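PDB 6HC6: aminopeptidase YwaD from Bacillus subtilis, which removes single amino acids from the N-terminus of peptides as a secreted, monomeric M28-family aminopeptidase that binds two zinc ions. Local coordinates for residues D252-P255 against F256-G259; Y49-I52 against S53-E57; V347-S350 against S351-A354; L74-A77 against S78-K82. One frame throughout, in Å; residues are numbered along the deposited sequence.

Contact 1. Residues D252-P255 against F256-G259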
loop_
_atom_site.group_PDB
_atom_site.type_symbol
_atom_site.label_atom_id
_atom_site.label_comp_id
_atom_site.label_asym_id
_atom_site.label_seq_id
_atom_site.Cartn_x
_atom_site.Cartn_y
_atom_site.Cartn_z
ATOM N N ASP A 252 1.560 6.548 -2.107
ATOM C CA ASP A 252 0.109 6.662 -2.218
ATOM C C ASP A 252 -0.567 6.176 -0.939
ATOM O O ASP A 252 0.049 5.532 -0.090
ATOM C CB ASP A 252 -0.412 5.885 -3.423
ATOM C CG ASP A 252 -0.243 4.380 -3.277
ATOM O OD1 ASP A 252 0.871 3.944 -2.894
ATOM O OD2 ASP A 252 -1.209 3.639 -3.572
ATOM N N SER A 253 -1.852 6.505 -0.804
ATOM C CA SER A 253 -2.650 6.062 0.338
ATOM C C SER A 253 -4.027 5.645 -0.156
ATOM O O SER A 253 -4.396 5.903 -1.303
ATOM C CB SER A 253 -2.768 7.149 1.413
ATOM O OG SER A 253 -3.611 8.197 0.980
ATOM N N VAL A 254 -4.794 4.999 0.719
ATOM C CA VAL A 254 -6.136 4.527 0.355
ATOM C C VAL A 254 -7.125 5.684 0.459
ATOM O O VAL A 254 -6.866 6.674 1.165
ATOM C CB VAL A 254 -6.586 3.339 1.229
ATOM C CG1 VAL A 254 -5.587 2.169 1.144
ATOM C CG2 VAL A 254 -6.791 3.779 2.677
ATOM N N PRO A 255 -8.252 5.618 -0.250
ATOM C CA PRO A 255 -9.236 6.699 -0.175
ATOM C C PRO A 255 -9.641 7.017 1.258
ATOM O O PRO A 255 -9.766 6.128 2.100
ATOM C CB PRO A 255 -10.417 6.147 -0.981
ATOM C CG PRO A 255 -9.792 5.273 -1.997
ATOM C CD PRO A 255 -8.610 4.619 -1.275
ATOM N N PHE A 256 -9.842 8.307 1.518
ATOM C CA PHE A 256 -10.268 8.886 2.789
ATOM C C PHE A 256 -9.201 8.802 3.858
ATOM O O PHE A 256 -9.443 9.259 4.974
ATOM C CB PHE A 256 -11.554 8.254 3.340
ATOM C CG PHE A 256 -12.665 8.202 2.335
ATOM C CD1 PHE A 256 -13.295 9.370 1.929
ATOM C CD2 PHE A 256 -13.049 6.995 1.773
ATOM C CE1 PHE A 256 -14.314 9.333 0.992
ATOM C CE2 PHE A 256 -14.061 6.948 0.835
ATOM C CZ PHE A 256 -14.693 8.120 0.441
ATOM N N SER A 257 -8.031 8.243 3.562
ATOM C CA SER A 257 -6.980 8.213 4.575
ATOM C C SER A 257 -5.908 9.238 4.246
ATOM O O SER A 257 -5.344 9.194 3.147
ATOM C CB SER A 257 -6.346 6.825 4.652
ATOM O OG SER A 257 -5.139 6.848 5.407
ATOM N N PRO A 258 -5.578 10.152 5.166
ATOM C CA PRO A 258 -4.415 11.022 4.944
ATOM C C PRO A 258 -3.125 10.251 4.770
ATOM O O PRO A 258 -2.137 10.841 4.319
ATOM C CB PRO A 258 -4.360 11.895 6.207
ATOM C CG PRO A 258 -5.751 11.772 6.845
ATOM C CD PRO A 258 -6.238 10.399 6.460
ATOM N N GLY A 259 -3.093 8.969 5.130
ATOM C CA GLY A 259 -1.899 8.174 4.868
ATOM C C GLY A 259 -0.661 8.706 5.560
ATOM O O GLY A 259 0.439 8.672 4.992
#

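Contact 2. Residues Y49-I52 against S53-E57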
loop_
_atom_site.group_PDB
_atom_site.type_symbol
_atom_site.label_atom_id
_atom_site.label_comp_id
_atom_site.label_asym_id
_atom_site.label_seq_id
_atom_site.Cartn_x
_atom_site.Cartn_y
_atom_site.Cartn_z
ATOM N N TYR A 49 9.041 14.148 9.956
ATOM C CA TYR A 49 7.751 14.693 10.368
ATOM C C TYR A 49 7.294 15.786 9.405
ATOM O O TYR A 49 6.143 15.794 8.946
ATOM C CB TYR A 49 7.844 15.237 11.803
ATOM C CG TYR A 49 6.502 15.656 12.364
ATOM C CD1 TYR A 49 6.035 16.958 12.206
ATOM C CD2 TYR A 49 5.683 14.739 13.019
ATOM C CE1 TYR A 49 4.804 17.341 12.704
ATOM C CE2 TYR A 49 4.445 15.119 13.528
ATOM C CZ TYR A 49 4.012 16.417 13.362
ATOM O OH TYR A 49 2.778 16.798 13.844
ATOM N N SER A 50 8.203 16.710 9.071
ATOM C CA SER A 50 7.851 17.780 8.148
ATOM C C SER A 50 7.379 17.218 6.813
ATOM O O SER A 50 6.403 17.707 6.235
ATOM C CB SER A 50 9.041 18.711 7.946
ATOM O OG SER A 50 8.680 19.784 7.099
ATOM N N THR A 51 8.067 16.196 6.304
ATOM C CA THR A 51 7.650 15.591 5.041
ATOM C C THR A 51 6.289 14.924 5.171
ATOM O O THR A 51 5.461 15.006 4.257
ATOM C CB THR A 51 8.696 14.587 4.578
ATOM O OG1 THR A 51 9.938 15.279 4.390
ATOM C CG2 THR A 51 8.268 13.933 3.267
ATOM N N ILE A 52 6.037 14.265 6.303
ATOM C CA ILE A 52 4.725 13.647 6.513
ATOM C C ILE A 52 3.623 14.702 6.528
ATOM O O ILE A 52 2.515 14.470 6.018
ATOM C CB ILE A 52 4.713 12.828 7.817
ATOM C CG1 ILE A 52 5.676 11.653 7.727
ATOM C CG2 ILE A 52 3.283 12.339 8.128
ATOM C CD1 ILE A 52 5.770 10.905 9.065
ATOM N N SER A 53 3.884 15.851 7.164
ATOM C CA SER A 53 2.912 16.945 7.164
ATOM C C SER A 53 2.629 17.429 5.748
ATOM O O SER A 53 1.476 17.680 5.382
ATOM C CB SER A 53 3.420 18.107 8.017
ATOM O OG SER A 53 2.505 19.185 7.996
ATOM N N GLN A 54 3.681 17.611 4.952
ATOM C CA GLN A 54 3.483 18.024 3.569
ATOM C C GLN A 54 2.608 17.029 2.818
ATOM O O GLN A 54 1.711 17.422 2.062
ATOM C CB GLN A 54 4.831 18.170 2.875
ATOM C CG GLN A 54 5.685 19.304 3.395
ATOM C CD GLN A 54 6.956 19.475 2.574
ATOM O OE1 GLN A 54 7.779 18.565 2.485
ATOM N NE2 GLN A 54 7.114 20.642 1.962
ATOM N N LEU A 55 2.854 15.734 3.013
ATOM C CA LEU A 55 2.129 14.729 2.246
ATOM C C LEU A 55 0.717 14.517 2.771
ATOM O O LEU A 55 -0.224 14.412 1.983
ATOM C CB LEU A 55 2.887 13.404 2.253
ATOM C CG LEU A 55 4.221 13.347 1.513
ATOM C CD1 LEU A 55 5.007 12.117 1.914
ATOM C CD2 LEU A 55 4.022 13.396 -0.009
ATOM N N SER A 56 0.547 14.423 4.094
ATOM C CA SER A 56 -0.732 14.002 4.649
ATOM C C SER A 56 -1.618 15.154 5.089
ATOM O O SER A 56 -2.832 14.954 5.222
ATOM C CB SER A 56 -0.513 13.066 5.843
ATOM O OG SER A 56 0.011 13.784 6.939
ATOM N N GLU A 57 -1.050 16.337 5.334
ATOM C CA GLU A 57 -1.816 17.519 5.711
ATOM C C GLU A 57 -1.938 18.531 4.582
ATOM O O GLU A 57 -3.051 18.948 4.234
ATOM C CB GLU A 57 -1.177 18.198 6.926
ATOM C CG GLU A 57 -1.059 17.335 8.163
ATOM C CD GLU A 57 -0.738 18.168 9.385
ATOM O OE1 GLU A 57 -1.622 18.310 10.256
ATOM O OE2 GLU A 57 0.398 18.690 9.465
HETATM O O HOH W 1 1.533 19.117 12.189
#

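Contact 3. Residues V347-S350 against S351-A354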
loop_
_atom_site.group_PDB
_atom_site.type_symbol
_atom_site.label_atom_id
_atom_site.label_comp_id
_atom_site.label_asym_id
_atom_site.label_seq_id
_atom_site.Cartn_x
_atom_site.Cartn_y
_atom_site.Cartn_z
ATOM N N VAL A 347 19.067 -8.387 3.763
ATOM C CA VAL A 347 18.443 -7.281 4.494
ATOM C C VAL A 347 18.426 -7.574 5.989
ATOM O O VAL A 347 18.766 -6.720 6.820
ATOM C CB VAL A 347 17.012 -7.020 3.991
ATOM C CG1 VAL A 347 16.446 -5.785 4.655
ATOM C CG2 VAL A 347 16.963 -6.897 2.499
ATOM N N TRP A 348 17.999 -8.782 6.356
ATOM C CA TRP A 348 17.995 -9.145 7.767
ATOM C C TRP A 348 19.408 -9.119 8.347
ATOM O O TRP A 348 19.624 -8.585 9.443
ATOM C CB TRP A 348 17.353 -10.517 7.957
ATOM C CG TRP A 348 17.436 -10.974 9.367
ATOM C CD1 TRP A 348 18.126 -12.050 9.839
ATOM C CD2 TRP A 348 16.832 -10.349 10.508
ATOM N NE1 TRP A 348 17.984 -12.141 11.201
ATOM C CE2 TRP A 348 17.195 -11.109 11.638
ATOM C CE3 TRP A 348 16.019 -9.222 10.682
ATOM C CZ2 TRP A 348 16.777 -10.780 12.924
ATOM C CZ3 TRP A 348 15.597 -8.896 11.964
ATOM C CH2 TRP A 348 15.977 -9.678 13.068
ATOM N N GLU A 349 20.384 -9.680 7.624
ATOM C CA GLU A 349 21.757 -9.695 8.125
ATOM C C GLU A 349 22.228 -8.289 8.461
ATOM O O GLU A 349 22.753 -8.042 9.557
ATOM C CB GLU A 349 22.689 -10.342 7.100
ATOM C CG GLU A 349 22.447 -11.823 6.887
ATOM C CD GLU A 349 23.406 -12.429 5.871
ATOM O OE1 GLU A 349 24.543 -11.925 5.753
ATOM O OE2 GLU A 349 23.027 -13.407 5.192
ATOM N N SER A 350 22.025 -7.345 7.538
ATOM C CA SER A 350 22.480 -5.980 7.777
ATOM C C SER A 350 21.699 -5.328 8.910
ATOM O O SER A 350 22.258 -4.542 9.682
ATOM C CB SER A 350 22.358 -5.158 6.502
ATOM O OG SER A 350 23.383 -5.524 5.594
ATOM N N SER A 351 20.400 -5.636 9.014
ATOM C CA SER A 351 19.585 -5.070 10.081
ATOM C C SER A 351 19.967 -5.649 11.434
ATOM O O SER A 351 20.068 -4.909 12.421
ATOM C CB SER A 351 18.105 -5.313 9.796
ATOM O OG SER A 351 17.738 -4.749 8.552
ATOM N N ARG A 352 20.171 -6.971 11.500
ATOM C CA ARG A 352 20.656 -7.579 12.735
ATOM C C ARG A 352 21.943 -6.912 13.189
ATOM O O ARG A 352 22.089 -6.542 14.359
ATOM C CB ARG A 352 20.865 -9.087 12.548
ATOM C CG ARG A 352 21.965 -9.674 13.428
ATOM C CD ARG A 352 22.400 -11.143 13.060
ATOM N NE ARG A 352 23.170 -11.363 11.840
ATOM C CZ ARG A 352 22.924 -12.322 10.927
ATOM N NH1 ARG A 352 21.857 -13.112 11.082
ATOM N NH2 ARG A 352 23.734 -12.452 9.882
ATOM N N THR A 353 22.899 -6.769 12.271
ATOM C CA THR A 353 24.168 -6.139 12.602
ATOM C C THR A 353 23.968 -4.704 13.074
ATOM O O THR A 353 24.570 -4.279 14.069
ATOM C CB THR A 353 25.081 -6.184 11.382
ATOM O OG1 THR A 353 25.417 -7.546 11.095
ATOM C CG2 THR A 353 26.334 -5.377 11.631
ATOM N N ALA A 354 23.131 -3.940 12.364
ATOM C CA ALA A 354 22.896 -2.548 12.736
ATOM C C ALA A 354 22.261 -2.451 14.117
ATOM O O ALA A 354 22.642 -1.593 14.926
ATOM C CB ALA A 354 22.006 -1.868 11.695
#

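Contact 4. Residues L74-A77 against S78-K82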
loop_
_atom_site.group_PDB
_atom_site.type_symbol
_atom_site.label_atom_id
_atom_site.label_comp_id
_atom_site.label_asym_id
_atom_site.label_seq_id
_atom_site.Cartn_x
_atom_site.Cartn_y
_atom_site.Cartn_z
ATOM N N LEU A 74 5.543 15.346 -7.608
ATOM C CA LEU A 74 6.304 16.572 -7.832
ATOM C C LEU A 74 7.074 16.973 -6.581
ATOM O O LEU A 74 8.224 17.416 -6.662
ATOM C CB LEU A 74 5.365 17.702 -8.252
ATOM C CG LEU A 74 4.583 17.556 -9.558
ATOM C CD1 LEU A 74 3.795 18.843 -9.861
ATOM C CD2 LEU A 74 5.529 17.234 -10.701
ATOM N N LEU A 75 6.442 16.855 -5.414
ATOM C CA LEU A 75 7.114 17.232 -4.177
ATOM C C LEU A 75 8.294 16.313 -3.891
ATOM O O LEU A 75 9.372 16.778 -3.494
ATOM C CB LEU A 75 6.119 17.206 -3.022
ATOM C CG LEU A 75 6.706 17.192 -1.614
ATOM C CD1 LEU A 75 7.300 18.552 -1.277
ATOM C CD2 LEU A 75 5.612 16.822 -0.631
ATOM N N ILE A 76 8.111 15.011 -4.095
ATOM C CA ILE A 76 9.172 14.054 -3.810
ATOM C C ILE A 76 10.326 14.238 -4.778
ATOM O O ILE A 76 11.496 14.215 -4.374
ATOM C CB ILE A 76 8.618 12.619 -3.852
ATOM C CG1 ILE A 76 7.612 12.416 -2.730
ATOM C CG2 ILE A 76 9.746 11.597 -3.766
ATOM C CD1 ILE A 76 6.635 11.285 -3.010
ATOM N N ALA A 77 10.022 14.431 -6.066
ATOM C CA ALA A 77 11.077 14.655 -7.049
ATOM C C ALA A 77 11.879 15.896 -6.700
ATOM O O ALA A 77 13.115 15.894 -6.759
ATOM C CB ALA A 77 10.477 14.789 -8.450
ATOM N N SER A 78 11.184 16.978 -6.344
ATOM C CA SER A 78 11.877 18.203 -5.964
ATOM C C SER A 78 12.774 17.963 -4.755
ATOM O O SER A 78 13.921 18.428 -4.719
ATOM C CB SER A 78 10.855 19.308 -5.691
ATOM O OG SER A 78 11.426 20.372 -4.953
ATOM N N SER A 79 12.289 17.193 -3.779
ATOM C CA SER A 79 13.079 16.930 -2.581
ATOM C C SER A 79 14.314 16.105 -2.899
ATOM O O SER A 79 15.399 16.371 -2.364
ATOM C CB SER A 79 12.223 16.223 -1.533
ATOM O OG SER A 79 11.229 17.095 -1.030
ATOM N N MET A 80 14.174 15.099 -3.766
ATOM C CA MET A 80 15.326 14.284 -4.143
ATOM C C MET A 80 16.379 15.101 -4.877
ATOM O O MET A 80 17.582 14.918 -4.659
ATOM C CB MET A 80 14.865 13.103 -4.997
ATOM C CG MET A 80 14.043 12.072 -4.204
ATOM S SD MET A 80 13.848 10.626 -5.264
ATOM C CE MET A 80 12.898 9.513 -4.230
ATOM N N ARG A 81 15.956 15.995 -5.771
ATOM C CA ARG A 81 16.929 16.790 -6.506
ATOM C C ARG A 81 17.755 17.665 -5.579
ATOM O O ARG A 81 18.939 17.911 -5.852
ATOM C CB ARG A 81 16.224 17.636 -7.554
ATOM C CG ARG A 81 15.706 16.827 -8.709
ATOM C CD ARG A 81 15.436 17.706 -9.908
ATOM N NE ARG A 81 14.789 16.943 -10.965
ATOM C CZ ARG A 81 13.476 16.803 -11.097
ATOM N NH1 ARG A 81 12.636 17.386 -10.242
ATOM N NH2 ARG A 81 13.001 16.076 -12.092
ATOM N N LYS A 82 17.154 18.147 -4.489
ATOM C CA LYS A 82 17.910 18.914 -3.504
ATOM C C LYS A 82 19.052 18.098 -2.919
ATOM O O LYS A 82 20.067 18.666 -2.496
ATOM C CB LYS A 82 16.993 19.382 -2.376
ATOM C CG LYS A 82 16.199 20.626 -2.674
ATOM C CD LYS A 82 15.940 21.387 -1.386
ATOM C CE LYS A 82 17.235 21.543 -0.590
ATOM N NZ LYS A 82 17.181 22.658 0.397
#

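Contact 1. Residues D252-P255 against F256-G259
Pro255 and Phe256 form the two corners of a type II beta turn that runs from Val254 to Ser257. The turn lies in the loop between strand 244-250 and helix 260-277 of the M28 peptidase domain. Ser257 N closes it with a hydrogen bond to Val254 O (3.1 Å). Phe256 sits at the third position with a positive phi of 70°, as this turn type requires. Its ring folds back beside the Pro255-Phe256 peptide, with CG and CD2 near Pro255 C. Phe256 CG is anti to its own carbonyl carbon (chi1 -51°), and Phe256 CD2 comes within 3.9 Å of Pro255 CB. Pro255 and Phe256 both lean on Gln112 of strand 107-113, and Pro255 also meets Ile63. Ser257 works with side chain and backbone alike. Its CB packs against Val254 CG2 at 3.7 Å. The Val254 side chain also touches the zinc ligands Glu295 and His401, so the turn borders the metal site. Ser257 O takes a bond from Ser253 OG (2.9 Å), with the donor tilted 20° from the carbonyl plane. Ser253 OG in turn accepts a hydrogen bond from the backbone N of Arg62, so one hydroxyl ties the turn to a second loop. Gly259, also with positive phi, is the N-cap of helix 260-277, which carries the bridging ligand Asp262. Just before that helix, Ser257 OG accepts a hydrogen bond from Gly259 N at 3.0 Å, an ST turn.

Contact 2. Residues Y49-I52 against S53-E57
Ile52 O is gripped twice by Ser56, by the backbone N and by the side-chain OG, each at 2.8 Å. This is the one-turn spacing of an alpha helix, here helix 45-59, which widens to a pi-type turn at 54-57. The two donors reach the oxygen from opposite faces of its carbonyl plane. The backbone N lies 22° out of that plane, OG 43°. Ser56 can fold back like this because OG sits between its own backbone N and carbonyl carbon (chi1 70°). With an alanine here the side-chain donor is gone, and Ile52 O would probably be left with the backbone N of that residue alone. Ser56 and Ile52 both touch Ala260, the first residue of helix 260-277. Thr51 and Leu55 lie side by side and point the same way, with Thr51 CG2 and Leu55 CD1 4.0 Å apart. Leu55 goes on to meet helix 67-82. On another side, Glu57 OE2 receives a hydrogen bond from Ser53 OG at 2.6 Å on the anti lone pair. A water donates to the same OE2 and also hydrogen-bonds Tyr49 OH at 3.1 Å.

Contact 3. Residues V347-S350 against S351-A354
Residues Val347 to Ala354 make two turns of helix 346-358, and four successive i to i+4 bonds join the halves, the shortest from Arg352 N to Trp348 O (2.7 Å, nearly straight at 175°). Val347 O has two donors, both from Ser351. Ser351 N reaches Val347 O at 2.9 Å, and Ser351 OG reaches it at 2.8 Å from the opposite face of the carbonyl plane, standing 37° out of it. The serine hydroxyl lies anti to its own carbonyl carbon (chi1 -58°), which turns it back along the helix. A valine in place of Ser351 would probably lose this second donor to Val347 O. An acetate is modelled implausibly close to Arg352, so the pose of its guanidinium is doubtful in detail. As modelled, Arg352 bends at chi3 and lays the guanidinium beside the Glu349 side chain, one face toward Glu349 CA, and roughly square to the Trp348 ring. The charges are opposite, but Glu349 OE1 and Arg352 NH2 are placed 4.2 Å apart, so they make no salt bridge in this pose. Nearer the backbone, Arg352 CB lies over one face of the Trp348 ring, offset toward the rim. The helix links strands 334-339 and 363-367 in a beta-alpha-beta unit. Val347 rests on strands 316-322 and 382-389, Trp348 meets Leu363 and Leu365 of strand 363-367, and Ser351 and Ala354 pack on Ala425 of helix 412-430.

Contact 4. Residues L74-A77 against S78-K82
Helix 67-82 brings Ile76 and Met80 together on its buried side, one turn apart. Their side chains lie alongside and point the same way. The branch CG2 of Ile76 meets the methyl CE of Met80 at 3.8 Å. Met80 sends CG anti to its own carbonyl carbon (chi1 -69°) and then runs fully extended, which puts that methyl beside the isoleucine branch. Met80 N donates to Ile76 O at 2.9 Å. This face covers the edge of the large mixed beta-sheet of the peptidase fold. Ile76 and Met80 both touch Ile230 of strand 226-234, and Met80 reaches Val87 of the outermost strand 86-93. Helix 260-277 also packs here, Thr267 on Ile76 and Met270 and Leu271 on Met80. Ala77 touches Val87 and Ile230 of the sheet, and Ala77 CB meets the guanidinium nitrogen NH1 of Arg81 at 3.8 Å. The arginine stays extended from CG to NE, and its CG passes 3.4 Å from Ala77 O. A crystal neighbour touches Arg81, so the far end may be set partly by lattice contacts. Ser79 lies one turn on from Leu75. Ser79 N donates to Leu75 O at 3.0 Å, and Ser79 OG lies 3.1 Å from the same oxygen, though another acceptor competes for that proton. Leu75 CD1 lies 4.2 Å from Ser79 OG.

Contact 2 touches both contact 1 and contact 4, and of the four only contact 1 borders the zinc site. Contacts 2 and 4, on successive helices, have centres 14 Å apart, and they touch through Leu55 CD2 and Leu75 CD2 at 3.8 Å. Contact 2 meets contact 1 where Ser56 CB packs on Pro258 O at 3.1 Å. Arg62 also bonds to Pro258 O and, weakly, to Leu55 O. Distance to the metal grows outward: the side chains of Val254, Leu55 and Ile76 are about 4, 12 and 13 Å from a zinc ion. Contact 3 stands apart, about 20 Å from contacts 1 and 2 between nearest atoms, and away from the zinc sites.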